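Side-chain contact in 6-pyruvoyl tetrahydropterin synthase (Plasmodium falciparum, PDB 1Y13), which belongs to the 6-pyruvoyl tetrahydropterin synthase family and binds zinc and biopterin in a six-chain assembly: residues V152-L155 with K156-H159. Sequence-based numbering, arbitrary orientation.
Sequences VSLL and KSRH
Ser-157 turns its hydroxyl back along the short helix 152-157 and donates it to the carbonyl of Leu-154, with OG 2.7 Å from Leu-154 O. A chi1 of 62° sets OG between the backbone N and the carbonyl carbon of its own residue, which brings it to the carbonyl oxygen three residues back. The hydroxyl comes in from the flank of the acceptor, at a C=O...OG angle of 120°. Arg-158 N reaches Leu-154 O more nearly end-on, at 160° and a longer 3.2 Å, so this one oxygen is gripped by two donors. Beside the hydroxyl lies a methyl of Leu-154, CD1 standing 4.2 Å from Ser-157 OG. The same methyl passes 4.3 Å from Arg-158 CD, a single loose aliphatic contact between the two side chains. Beyond that the arginine leads away from the helix: its chain bends at chi3, NE is bonded to Val-69 O, and NH2 forms a salt bridge with Asp-66.

On another side of the helix, Lys-156 starts out past the first turn, its CG 3.0 Å from Val-152 O, the carbonyl that also accepts Lys-156 N. The chain then bends at chi2 and its end leads away, CE passing Val-152 CG2 at 4.3 Å in a loose aliphatic contact. Leu-155, the buried residue of the group, points into the fold against Ile-160 and Ile-181.

At the far end the ring of His-159 has Lys-156 O over one face, offset toward the rim. His-159 leaves the helix with positive phi, and the chain reverses in a Schellman motif, the C-terminal cap that ends this surface helix just before strand 162-168 of the antiparallel sheet.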
ATOM      1  N   VAL A 152      14.983  29.603  -1.499  1.00 60.70           N
ATOM      2  CA  VAL A 152      15.245  29.580  -2.942  1.00 58.78           C
ATOM      3  C   VAL A 152      16.735  29.634  -3.340  1.00 58.49           C
ATOM      4  O   VAL A 152      17.111  29.095  -4.388  1.00 60.50           O
ATOM      5  CB  VAL A 152      14.425  30.677  -3.671  1.00 65.43           C
ATOM      6  CG1 VAL A 152      14.940  32.090  -3.305  1.00 59.93           C
ATOM      7  CG2 VAL A 152      14.432  30.447  -5.193  1.00 64.35           C
ATOM      8  N   SER A 153      17.581  30.269  -2.527  1.00 58.89           N
ATOM      9  CA  SER A 153      19.009  30.400  -2.861  1.00 58.14           C
ATOM     10  C   SER A 153      19.809  29.126  -2.566  1.00 58.41           C
ATOM     11  O   SER A 153      20.802  28.845  -3.251  1.00 59.01           O
ATOM     12  CB  SER A 153      19.644  31.613  -2.161  1.00 65.11           C
ATOM     13  OG  SER A 153      19.830  31.374  -0.774  1.00 70.14           O
ATOM     14  N   LEU A 154      19.387  28.378  -1.541  1.00 59.04           N
ATOM     15  CA  LEU A 154      19.888  27.015  -1.308  1.00 58.88           C
ATOM     16  C   LEU A 154      19.609  26.150  -2.531  1.00 57.68           C
ATOM     17  O   LEU A 154      20.520  25.515  -3.076  1.00 58.32           O
ATOM     18  CB  LEU A 154      19.248  26.349  -0.071  1.00 61.24           C
ATOM     19  CG  LEU A 154      19.600  24.844   0.074  1.00 62.81           C
ATOM     20  CD1 LEU A 154      21.101  24.617   0.413  1.00 62.39           C
ATOM     21  CD2 LEU A 154      18.705  24.161   1.102  1.00 65.74           C
ATOM     22  N   LEU A 155      18.354  26.136  -2.959  1.00 57.85           N
ATOM     23  CA  LEU A 155      17.952  25.349  -4.116  1.00 57.67           C
ATOM     24  C   LEU A 155      18.777  25.694  -5.353  1.00 58.11           C
ATOM     25  O   LEU A 155      19.236  24.795  -6.064  1.00 58.95           O
ATOM     26  CB  LEU A 155      16.449  25.500  -4.389  1.00 57.43           C
ATOM     27  CG  LEU A 155      15.575  25.116  -3.197  1.00 61.10           C
ATOM     28  CD1 LEU A 155      14.137  25.566  -3.396  1.00 60.36           C
ATOM     29  CD2 LEU A 155      15.661  23.595  -2.855  1.00 56.22           C
ATOM     30  N   LYS A 156      18.993  26.988  -5.588  1.00 57.80           N
ATOM     31  CA  LYS A 156      19.793  27.451  -6.718  1.00 58.07           C
ATOM     32  C   LYS A 156      21.267  27.082  -6.639  1.00 57.58           C
ATOM     33  O   LYS A 156      21.888  26.812  -7.665  1.00 57.85           O
ATOM     34  CB  LYS A 156      19.684  28.971  -6.899  1.00 61.68           C
ATOM     35  CG  LYS A 156      18.272  29.486  -7.148  1.00 71.95           C
ATOM     36  CD  LYS A 156      17.559  28.787  -8.315  1.00 71.95           C
ATOM     37  CE  LYS A 156      16.453  29.698  -8.882  1.00 74.01           C
ATOM     38  NZ  LYS A 156      17.051  30.965  -9.447  1.00 69.62           N
ATOM     39  N   SER A 157      21.847  27.122  -5.440  1.00 57.45           N
ATOM     40  CA  SER A 157      23.258  26.735  -5.278  1.00 58.12           C
ATOM     41  C   SER A 157      23.476  25.235  -5.585  1.00 58.07           C
ATOM     42  O   SER A 157      24.555  24.826  -6.022  1.00 57.75           O
ATOM     43  CB  SER A 157      23.768  27.084  -3.871  1.00 59.07           C
ATOM     44  OG  SER A 157      23.047  26.383  -2.863  1.00 62.03           O
ATOM     45  N   ARG A 158      22.437  24.428  -5.365  1.00 57.79           N
ATOM     46  CA  ARG A 158      22.486  23.000  -5.676  1.00 57.84           C
ATOM     47  C   ARG A 158      21.986  22.709  -7.093  1.00 57.53           C
ATOM     48  O   ARG A 158      21.981  21.568  -7.534  1.00 58.41           O
ATOM     49  CB  ARG A 158      21.729  22.183  -4.612  1.00 53.84           C
ATOM     50  CG  ARG A 158      22.362  22.336  -3.221  1.00 54.20           C
ATOM     51  CD  ARG A 158      21.872  21.320  -2.209  1.00 55.20           C
ATOM     52  NE  ARG A 158      22.171  19.946  -2.613  1.00 49.30           N
ATOM     53  CZ  ARG A 158      23.215  19.219  -2.215  1.00 50.28           C
ATOM     54  NH1 ARG A 158      24.111  19.705  -1.367  1.00 47.32           N
ATOM     55  NH2 ARG A 158      23.343  17.974  -2.663  1.00 48.88           N
ATOM     56  N   HIS A 159      21.575  23.754  -7.800  1.00 56.81           N
ATOM     57  CA  HIS A 159      21.091  23.640  -9.187  1.00 57.76           C
ATOM     58  C   HIS A 159      19.784  22.848  -9.315  1.00 57.68           C
ATOM     59  O   HIS A 159      19.536  22.185 -10.329  1.00 56.73           O
ATOM     60  CB  HIS A 159      22.156  23.052 -10.115  1.00 53.81           C
ATOM     61  CG  HIS A 159      23.318  23.962 -10.371  1.00 63.66           C
ATOM     62  ND1 HIS A 159      23.196  25.153 -11.054  1.00 62.30           N
ATOM     63  CD2 HIS A 159      24.636  23.823 -10.091  1.00 63.17           C
ATOM     64  CE1 HIS A 159      24.384  25.723 -11.160  1.00 65.02           C
ATOM     65  NE2 HIS A 159      25.276  24.934 -10.587  1.00 68.33           N
TER